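Local coordinates for surface protein R28 (Streptococcus pyogenes, PDB 6S5Z), which is a cell-wall-linked surface protein, represented by an N-terminal Rib domain of immunoglobulin-like fold that probably serves as a structural module projecting from the bacterium, at residues Lys8-Arg16 with Asp28-Pro37; His15-Leu24 with Val74-Ser82. All blocks are in the same frame, centred on the assembly; numbering follows the deposited sequence.

Contact 1. Residues Lys8-Arg16 with Asp28-Pro37; sequences KYSPEAKHR and DSIANTDELP. With NA (sodium ion), chain C.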
loop_
_atom_site.group_PDB
_atom_site.type_symbol
_atom_site.label_atom_id
_atom_site.label_comp_id
_atom_site.label_asym_id
_atom_site.label_seq_id
_atom_site.Cartn_x
_atom_site.Cartn_y
_atom_site.Cartn_z
ATOM N N LYS A 8 0.099 -3.055 16.844
ATOM C CA LYS A 8 -1.070 -3.926 16.969
ATOM C C LYS A 8 -1.456 -4.542 15.634
ATOM O O LYS A 8 -1.891 -5.703 15.582
ATOM C CB LYS A 8 -2.286 -3.175 17.519
ATOM C CG LYS A 8 -2.189 -2.636 18.911
ATOM C CD LYS A 8 -3.395 -1.748 19.183
ATOM C CE LYS A 8 -3.514 -1.432 20.661
ATOM N NZ LYS A 8 -4.676 -0.569 20.948
ATOM N N TYR A 9 -1.330 -3.780 14.555
ATOM C CA TYR A 9 -1.902 -4.147 13.272
ATOM C C TYR A 9 -0.816 -4.632 12.318
ATOM O O TYR A 9 0.352 -4.237 12.416
ATOM C CB TYR A 9 -2.678 -2.972 12.679
ATOM C CG TYR A 9 -3.787 -2.514 13.610
ATOM C CD1 TYR A 9 -4.931 -3.292 13.814
ATOM C CD2 TYR A 9 -3.687 -1.309 14.293
ATOM C CE1 TYR A 9 -5.939 -2.879 14.685
ATOM C CE2 TYR A 9 -4.696 -0.886 15.160
ATOM C CZ TYR A 9 -5.808 -1.677 15.354
ATOM O OH TYR A 9 -6.794 -1.240 16.217
ATOM N N SER A 10 -1.213 -5.520 11.402
ATOM C CA SER A 10 -0.284 -6.210 10.510
ATOM C C SER A 10 -0.758 -6.134 9.063
ATOM O O SER A 10 -1.277 -7.116 8.508
ATOM C CB SER A 10 -0.107 -7.663 10.956
ATOM O OG SER A 10 0.439 -7.719 12.267
ATOM N N PRO A 11 -0.591 -4.985 8.412
ATOM C CA PRO A 11 -0.952 -4.889 6.995
ATOM C C PRO A 11 -0.065 -5.784 6.140
ATOM O O PRO A 11 1.128 -5.959 6.409
ATOM C CB PRO A 11 -0.744 -3.405 6.668
ATOM C CG PRO A 11 0.241 -2.937 7.682
ATOM C CD PRO A 11 0.014 -3.742 8.919
ATOM N N GLU A 12 -0.674 -6.376 5.119
ATOM C CA GLU A 12 0.021 -7.268 4.208
ATOM C C GLU A 12 -0.267 -6.828 2.791
ATOM O O GLU A 12 -1.391 -6.422 2.478
ATOM C CB GLU A 12 -0.424 -8.721 4.393
ATOM C CG GLU A 12 -0.061 -9.287 5.744
ATOM C CD GLU A 12 -0.574 -10.701 5.938
ATOM O OE1 GLU A 12 -1.619 -10.850 6.607
ATOM O OE2 GLU A 12 0.036 -11.648 5.392
ATOM N N ALA A 13 0.748 -6.945 1.941
ATOM C CA ALA A 13 0.666 -6.500 0.561
ATOM C C ALA A 13 -0.244 -7.393 -0.266
ATOM O O ALA A 13 -0.334 -8.609 -0.053
ATOM C CB ALA A 13 2.057 -6.489 -0.067
ATOM N N LYS A 14 -0.902 -6.769 -1.233
ATOM C CA LYS A 14 -1.620 -7.451 -2.295
ATOM C C LYS A 14 -0.888 -7.202 -3.605
ATOM O O LYS A 14 -0.607 -6.045 -3.951
ATOM C CB LYS A 14 -3.064 -6.955 -2.389
ATOM C CG LYS A 14 -3.799 -7.462 -3.633
ATOM C CD LYS A 14 -5.250 -6.986 -3.675
ATOM C CE LYS A 14 -5.876 -7.265 -5.045
ATOM N NZ LYS A 14 -7.325 -6.911 -5.068
ATOM N N HIS A 15 -0.561 -8.280 -4.320
ATOM C CA HIS A 15 0.037 -8.152 -5.643
ATOM C C HIS A 15 -1.059 -7.865 -6.664
ATOM O O HIS A 15 -1.955 -8.692 -6.865
ATOM C CB HIS A 15 0.795 -9.428 -6.017
ATOM C CG HIS A 15 1.222 -9.458 -7.451
ATOM N ND1 HIS A 15 0.765 -10.402 -8.344
ATOM C CD2 HIS A 15 2.029 -8.628 -8.158
ATOM C CE1 HIS A 15 1.278 -10.159 -9.538
ATOM N NE2 HIS A 15 2.046 -9.086 -9.453
ATOM N N ARG A 16 -0.985 -6.710 -7.325
ATOM C CA ARG A 16 -1.947 -6.345 -8.355
ATOM C C ARG A 16 -1.344 -6.476 -9.751
ATOM O O ARG A 16 -0.131 -6.306 -9.951
ATOM C CB ARG A 16 -2.449 -4.909 -8.159
ATOM C CG ARG A 16 -3.068 -4.597 -6.820
ATOM C CD ARG A 16 -3.608 -3.179 -6.880
ATOM N NE ARG A 16 -4.675 -3.063 -7.874
ATOM C CZ ARG A 16 -5.120 -1.907 -8.358
ATOM N NH1 ARG A 16 -4.587 -0.765 -7.964
ATOM N NH2 ARG A 16 -6.094 -1.892 -9.248
ATOM N N ASP A 28 -5.535 0.009 -2.550
ATOM C CA ASP A 28 -5.866 -1.175 -3.327
ATOM C C ASP A 28 -4.726 -2.176 -3.369
ATOM O O ASP A 28 -4.936 -3.309 -3.829
ATOM C CB ASP A 28 -6.266 -0.792 -4.747
ATOM C CG ASP A 28 -7.643 -0.172 -4.820
ATOM O OD1 ASP A 28 -8.487 -0.454 -3.939
ATOM O OD2 ASP A 28 -7.896 0.578 -5.777
ATOM N N SER A 29 -3.536 -1.784 -2.921
ATOM C CA SER A 29 -2.382 -2.666 -2.847
ATOM C C SER A 29 -2.203 -3.288 -1.471
ATOM O O SER A 29 -1.177 -3.935 -1.221
ATOM C CB SER A 29 -1.108 -1.909 -3.256
ATOM O OG SER A 29 -1.059 -1.760 -4.666
ATOM N N ILE A 30 -3.168 -3.123 -0.574
ATOM C CA ILE A 30 -3.117 -3.742 0.745
ATOM C C ILE A 30 -4.179 -4.834 0.795
ATOM O O ILE A 30 -5.356 -4.572 0.528
ATOM C CB ILE A 30 -3.331 -2.720 1.874
ATOM C CG1 ILE A 30 -2.240 -1.649 1.856
ATOM C CG2 ILE A 30 -3.419 -3.425 3.225
ATOM C CD1 ILE A 30 -0.849 -2.184 2.041
ATOM N N ALA A 31 -3.764 -6.042 1.170
ATOM C CA ALA A 31 -4.631 -7.209 1.035
ATOM C C ALA A 31 -5.690 -7.268 2.126
ATOM O O ALA A 31 -6.772 -7.823 1.903
ATOM C CB ALA A 31 -3.804 -8.509 1.056
ATOM N N ASN A 32 -5.416 -6.708 3.300
ATOM C CA ASN A 32 -6.253 -6.993 4.455
ATOM C C ASN A 32 -6.677 -5.710 5.159
ATOM O O ASN A 32 -6.576 -5.597 6.384
ATOM C CB ASN A 32 -5.505 -7.939 5.392
ATOM C CG ASN A 32 -4.256 -7.304 5.967
ATOM O OD1 ASN A 32 -3.681 -6.397 5.356
ATOM N ND2 ASN A 32 -3.837 -7.760 7.152
ATOM N N THR A 33 -7.183 -4.721 4.394
ATOM C CA THR A 33 -7.667 -3.482 5.011
ATOM C C THR A 33 -8.844 -3.738 5.940
ATOM O O THR A 33 -9.205 -2.856 6.725
ATOM C CB THR A 33 -8.092 -2.437 3.966
ATOM O OG1 THR A 33 -9.133 -2.961 3.132
ATOM C CG2 THR A 33 -6.923 -2.008 3.094
ATOM N N ASP A 34 -9.485 -4.901 5.830
ATOM C CA ASP A 34 -10.521 -5.287 6.790
ATOM C C ASP A 34 -9.942 -5.673 8.147
ATOM O O ASP A 34 -10.693 -5.762 9.124
ATOM C CB ASP A 34 -11.348 -6.451 6.251
ATOM C CG ASP A 34 -10.500 -7.676 5.938
ATOM O OD1 ASP A 34 -9.387 -7.509 5.401
ATOM O OD2 ASP A 34 -10.938 -8.805 6.256
ATOM N N GLU A 35 -8.637 -5.919 8.228
ATOM C CA GLU A 35 -7.971 -6.249 9.479
ATOM C C GLU A 35 -7.232 -5.065 10.091
ATOM O O GLU A 35 -6.470 -5.243 11.051
ATOM C CB GLU A 35 -7.020 -7.418 9.247
ATOM C CG GLU A 35 -7.756 -8.639 8.759
ATOM C CD GLU A 35 -6.839 -9.780 8.426
ATOM O OE1 GLU A 35 -5.605 -9.594 8.535
ATOM O OE2 GLU A 35 -7.355 -10.850 8.036
ATOM N N LEU A 36 -7.435 -3.861 9.550
ATOM C CA LEU A 36 -6.855 -2.619 9.993
ATOM C C LEU A 36 -7.994 -1.672 10.318
ATOM O O LEU A 36 -9.058 -1.784 9.711
ATOM C CB LEU A 36 -5.987 -1.999 8.886
ATOM C CG LEU A 36 -5.026 -3.002 8.231
ATOM C CD1 LEU A 36 -4.268 -2.348 7.087
ATOM C CD2 LEU A 36 -4.060 -3.627 9.239
ATOM N N PRO A 37 -7.811 -0.723 11.238
ATOM C CA PRO A 37 -8.895 0.224 11.526
ATOM C C PRO A 37 -9.392 0.850 10.233
ATOM O O PRO A 37 -8.611 1.143 9.332
ATOM C CB PRO A 37 -8.230 1.261 12.437
ATOM C CG PRO A 37 -7.071 0.513 13.059
ATOM C CD PRO A 37 -6.578 -0.388 11.970
HETATM NA NA NA C . 2.685 -3.418 11.921
HETATM O O HOH W 1 -3.990 -6.432 11.635
HETATM O O HOH W 2 2.747 -5.954 12.648
HETATM O O HOH W 3 -3.817 -11.558 8.026
HETATM O O HOH W 4 0.139 -4.041 -5.416
HETATM O O HOH W 5 -7.263 -4.336 -4.534
HETATM O O HOH W 6 -2.786 0.098 -5.851
HETATM O O HOH W 7 -6.520 1.505 -7.737
HETATM O O HOH W 8 5.269 -2.591 12.043
HETATM O O HOH W 9 3.621 -4.492 9.702
#
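Tyr9 lays one face of its ring on Pro37: CD of Pro37 stands 3.5 Å from the ring centroid, only 4° off the normal, a CH-pi contact to which the compact, puckered proline ring offers the C-H groups of CD and CG. The opposite face of the tyrosine is met near its rim by CB of its own neighbour Lys8. Leu36 adds apolar contact with both branches, CD2 against Tyr9 CB and CD1 3.7 Å from Pro11 CB, its side chain crossing that of Pro11 at about a right angle.

The hydrogen bonds run through the middle. Asn32, with chi1 of 64° setting its amide between backbone N and carbonyl carbon, spans Pro11: ND2 gives a straight bond to Ser10 O (3.0 Å), in the amide plane, while OD1 accepts from Glu12 N from above its carbonyl plane. A primary amide suits this post because it donates and accepts at once; its second N-H goes to Glu35 OE1, which would hold the amide's rotation. Backbone bonds follow, from Ala31 N to Glu12 O (2.7 Å) and from Lys14 N to Ser29 O, flanking a single bridge of Ala13 with Ile30.

The long basic side chains make their polar links through water. The Arg16 guanidinium turns a face to Asp28 CB, and its NH1 reaches Asp28 OD2 through one water and Ser29 OG through another; NZ of the extended Lys14 reaches the backbone carbonyl of Asp28 through a further water.

At the other end, the carbonyl of Tyr9, just past helix 5-8, binds the sodium ion together with Lys6 O, Asp72 OD2 and three waters. Beneath, Ile30 packs on Val62 and Val74 of strands 56-65 and 71-81, and Leu36 on Tyr42 of strand 41-44.

Contact 2. Residues His15-Leu24 with Val74-Ser82; sequences HRTVEQHAEL and VNVKVTVTS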
loop_
_atom_site.group_PDB
_atom_site.type_symbol
_atom_site.label_atom_id
_atom_site.label_comp_id
_atom_site.label_asym_id
_atom_site.label_seq_id
_atom_site.Cartn_x
_atom_site.Cartn_y
_atom_site.Cartn_z
ATOM N N HIS A 15 -0.561 -8.280 -4.320
ATOM C CA HIS A 15 0.037 -8.152 -5.643
ATOM C C HIS A 15 -1.059 -7.865 -6.664
ATOM O O HIS A 15 -1.955 -8.692 -6.865
ATOM C CB HIS A 15 0.795 -9.428 -6.017
ATOM C CG HIS A 15 1.222 -9.458 -7.451
ATOM N ND1 HIS A 15 0.765 -10.402 -8.344
ATOM C CD2 HIS A 15 2.029 -8.628 -8.158
ATOM C CE1 HIS A 15 1.278 -10.159 -9.538
ATOM N NE2 HIS A 15 2.046 -9.086 -9.453
ATOM N N ARG A 16 -0.985 -6.710 -7.325
ATOM C CA ARG A 16 -1.947 -6.345 -8.355
ATOM C C ARG A 16 -1.344 -6.476 -9.751
ATOM O O ARG A 16 -0.131 -6.306 -9.951
ATOM C CB ARG A 16 -2.449 -4.909 -8.159
ATOM C CG ARG A 16 -3.068 -4.597 -6.820
ATOM C CD ARG A 16 -3.608 -3.179 -6.880
ATOM N NE ARG A 16 -4.675 -3.063 -7.874
ATOM C CZ ARG A 16 -5.120 -1.907 -8.358
ATOM N NH1 ARG A 16 -4.587 -0.765 -7.964
ATOM N NH2 ARG A 16 -6.094 -1.892 -9.248
ATOM N N THR A 17 -2.216 -6.776 -10.718
ATOM C CA THR A 17 -1.887 -6.760 -12.141
ATOM C C THR A 17 -2.803 -5.769 -12.840
ATOM O O THR A 17 -4.031 -5.890 -12.765
ATOM C CB THR A 17 -2.042 -8.148 -12.761
ATOM O OG1 THR A 17 -1.185 -9.056 -12.070
ATOM C CG2 THR A 17 -1.659 -8.118 -14.229
ATOM N N VAL A 18 -2.213 -4.791 -13.518
ATOM C CA VAL A 18 -2.966 -3.711 -14.140
ATOM C C VAL A 18 -2.414 -3.445 -15.534
ATOM O O VAL A 18 -1.292 -3.832 -15.874
ATOM C CB VAL A 18 -2.924 -2.404 -13.310
ATOM C CG1 VAL A 18 -3.362 -2.648 -11.871
ATOM C CG2 VAL A 18 -1.522 -1.760 -13.376
ATOM N N GLU A 19 -3.205 -2.738 -16.334
ATOM C CA GLU A 19 -2.778 -2.379 -17.678
ATOM C C GLU A 19 -1.913 -1.124 -17.662
ATOM O O GLU A 19 -1.964 -0.317 -16.729
ATOM C CB GLU A 19 -3.990 -2.162 -18.573
ATOM C CG GLU A 19 -4.707 -3.449 -18.967
ATOM C CD GLU A 19 -5.809 -3.199 -19.976
ATOM O OE1 GLU A 19 -6.718 -2.396 -19.673
ATOM O OE2 GLU A 19 -5.754 -3.786 -21.080
ATOM N N GLN A 20 -1.110 -0.963 -18.719
ATOM C CA GLN A 20 -0.314 0.246 -18.878
ATOM C C GLN A 20 -1.213 1.469 -18.765
ATOM O O GLN A 20 -2.318 1.488 -19.317
ATOM C CB GLN A 20 0.383 0.242 -20.237
ATOM C CG GLN A 20 1.536 1.241 -20.371
ATOM C CD GLN A 20 2.257 1.044 -21.690
ATOM O OE1 GLN A 20 1.865 0.189 -22.482
ATOM N NE2 GLN A 20 3.326 1.811 -21.925
ATOM N N HIS A 21 -0.734 2.473 -18.032
ATOM C CA HIS A 21 -1.357 3.788 -17.783
ATOM C C HIS A 21 -2.472 3.727 -16.743
ATOM O O HIS A 21 -3.115 4.739 -16.478
ATOM C CB HIS A 21 -1.875 4.434 -19.073
ATOM C CG HIS A 21 -0.823 4.571 -20.129
ATOM N ND1 HIS A 21 0.327 5.298 -19.927
ATOM C CD2 HIS A 21 -0.749 4.091 -21.393
ATOM C CE1 HIS A 21 1.068 5.257 -21.020
ATOM N NE2 HIS A 21 0.442 4.527 -21.921
ATOM N N ALA A 22 -2.670 2.587 -16.090
ATOM C CA ALA A 22 -3.692 2.485 -15.060
ATOM C C ALA A 22 -3.399 3.422 -13.890
ATOM O O ALA A 22 -2.254 3.771 -13.609
ATOM C CB ALA A 22 -3.785 1.038 -14.551
ATOM N N GLU A 23 -4.459 3.864 -13.228
ATOM C CA GLU A 23 -4.323 4.547 -11.953
ATOM C C GLU A 23 -4.080 3.523 -10.841
ATOM O O GLU A 23 -4.445 2.351 -10.956
ATOM C CB GLU A 23 -5.578 5.367 -11.649
ATOM C CG GLU A 23 -5.911 6.435 -12.694
ATOM C CD GLU A 23 -4.852 7.513 -12.793
ATOM O OE1 GLU A 23 -4.262 7.871 -11.744
ATOM O OE2 GLU A 23 -4.613 8.006 -13.920
ATOM N N LEU A 24 -3.451 3.976 -9.762
ATOM C CA LEU A 24 -3.145 3.130 -8.614
ATOM C C LEU A 24 -3.501 3.884 -7.348
ATOM O O LEU A 24 -2.815 4.844 -6.979
ATOM C CB LEU A 24 -1.665 2.741 -8.592
ATOM C CG LEU A 24 -1.100 1.925 -9.747
ATOM C CD1 LEU A 24 0.402 1.825 -9.538
ATOM C CD2 LEU A 24 -1.749 0.532 -9.788
ATOM N N VAL A 74 4.638 -0.612 3.792
ATOM C CA VAL A 74 4.349 -1.924 3.227
ATOM C C VAL A 74 4.889 -1.981 1.805
ATOM O O VAL A 74 4.431 -1.234 0.936
ATOM C CB VAL A 74 2.841 -2.232 3.247
ATOM C CG1 VAL A 74 2.607 -3.594 2.641
ATOM C CG2 VAL A 74 2.303 -2.166 4.677
ATOM N N ASN A 75 5.862 -2.864 1.572
ATOM C CA ASN A 75 6.386 -3.087 0.231
ATOM C C ASN A 75 5.395 -3.888 -0.600
ATOM O O ASN A 75 4.899 -4.931 -0.158
ATOM C CB ASN A 75 7.722 -3.832 0.300
ATOM C CG ASN A 75 8.792 -3.030 1.003
ATOM O OD1 ASN A 75 8.798 -1.798 0.944
ATOM N ND2 ASN A 75 9.684 -3.718 1.699
ATOM N N VAL A 76 5.122 -3.412 -1.811
ATOM C CA VAL A 76 4.139 -4.029 -2.698
ATOM C C VAL A 76 4.724 -4.174 -4.092
ATOM O O VAL A 76 5.738 -3.573 -4.441
ATOM C CB VAL A 76 2.815 -3.242 -2.771
ATOM C CG1 VAL A 76 2.225 -2.993 -1.390
ATOM C CG2 VAL A 76 3.045 -1.906 -3.508
ATOM N N LYS A 77 4.050 -4.984 -4.891
ATOM C CA LYS A 77 4.471 -5.271 -6.247
ATOM C C LYS A 77 3.282 -5.078 -7.167
ATOM O O LYS A 77 2.150 -5.434 -6.819
ATOM C CB LYS A 77 5.047 -6.689 -6.349
ATOM C CG LYS A 77 6.297 -6.831 -5.487
ATOM C CD LYS A 77 7.084 -8.116 -5.716
ATOM C CE LYS A 77 8.481 -7.979 -5.098
ATOM N NZ LYS A 77 9.460 -8.991 -5.585
ATOM N N VAL A 78 3.539 -4.486 -8.327
ATOM C CA VAL A 78 2.512 -4.269 -9.330
ATOM C C VAL A 78 3.064 -4.769 -10.652
ATOM O O VAL A 78 4.146 -4.348 -11.084
ATOM C CB VAL A 78 2.092 -2.789 -9.440
ATOM C CG1 VAL A 78 1.031 -2.625 -10.518
ATOM C CG2 VAL A 78 1.557 -2.252 -8.113
ATOM N N THR A 79 2.338 -5.676 -11.281
ATOM C CA THR A 79 2.663 -6.135 -12.616
ATOM C C THR A 79 1.910 -5.245 -13.586
ATOM O O THR A 79 0.702 -5.047 -13.435
ATOM C CB THR A 79 2.252 -7.602 -12.790
ATOM O OG1 THR A 79 2.853 -8.381 -11.753
ATOM C CG2 THR A 79 2.693 -8.134 -14.147
ATOM N N VAL A 80 2.622 -4.651 -14.536
ATOM C CA VAL A 80 1.982 -3.824 -15.548
ATOM C C VAL A 80 2.103 -4.552 -16.880
ATOM O O VAL A 80 3.214 -4.879 -17.311
ATOM C CB VAL A 80 2.599 -2.419 -15.607
ATOM C CG1 VAL A 80 1.814 -1.540 -16.567
ATOM C CG2 VAL A 80 2.634 -1.805 -14.210
ATOM N N THR A 81 0.965 -4.861 -17.498
ATOM C CA THR A 81 0.907 -5.567 -18.775
ATOM C C THR A 81 0.780 -4.591 -19.945
ATOM O O THR A 81 0.296 -3.465 -19.802
ATOM C CB THR A 81 -0.285 -6.523 -18.799
ATOM O OG1 THR A 81 -1.496 -5.763 -18.879
ATOM C CG2 THR A 81 -0.339 -7.314 -17.514
ATOM N N SER A 82 1.179 -5.055 -21.126
ATOM C CA SER A 82 1.039 -4.253 -22.342
ATOM C C SER A 82 0.628 -5.118 -23.536
ATOM O O SER A 82 1.008 -6.282 -23.638
ATOM C CB SER A 82 2.339 -3.520 -22.666
ATOM O OG SER A 82 3.248 -4.384 -23.320
HETATM O O HOH W 10 -2.470 -4.741 -21.636
#
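His15 overlaps Thr79 at its ring edge: NE2 donates to Thr79 OG1, which lies within 6° of the imidazole plane. The 2.5 Å between His15 NE2 and Thr79 OG1 is unusually short for such a bond, so its exact length is doubtful. With CG anti to the backbone N (chi1 170°), the ring reaches along the sheet toward that hydroxyl. The threonine oxygen also bonds to Glu57 OE1 of strand 56-65.

From here the backbones run side by side in parallel register. Thr79 N bonds to Arg16 O, Val18 N to Thr79 O (2.9 Å) and Thr81 N to Val18 O, a ladder continued by Gln20 N to Thr81 O, which is more bent at 136°. Within this chain strand 16-19 is the outermost strand on one side of the mixed sheet in this E-set, immunoglobulin-like Rib domain, lying parallel to 71-81, whose other side carries antiparallel strand 56-65.

On one face are three beta-branched threonines, Thr17, Thr79 and Thr81, which favour extended backbone, and the charged Glu19, all polar enough for a solvent-facing side. CG2 of Thr17 meets CG2 of Thr81 at 3.6 Å, the two side chains crossing at about a right angle. The other face is mainly apolar, with Arg16 at its start: Val18 CG2 touches Val78 CG1 (3.9 Å) and, less closely, Val80 CG2, with Leu24 CD2 adding to the cover of Val78. Val18 CG1 also lies against one face of the Arg16 guanidinium.

Past the strand, Glu19 to Ala22 form a type II turn. Val80 CG1 packs 3.6 Å from Gln20 CA, while the Gln20 amide sends NE2 to Ser53 O.

Overall arrangement
After the N-terminal tail and helix 5-8, the chain runs extended along residues 8-16 into strand 16-19, turns through 19-22, and comes back to 28-37, where contact 1 closes a short loop. The chain then supplies strands 41-44 and 56-65 before strand 71-81 closes the far longer loop of contact 2. The two contacts cross, since their segments alternate along the sequence, and share His15 and Arg16. They also touch: CB of Ala13 lies 3.2 Å from Asn75 O, and Pro11 packs on Val74. Contact 1 ties the loops at both ends of strand 16-19 together, while contact 2 pairs that strand with 71-81, its neighbour in the sheet.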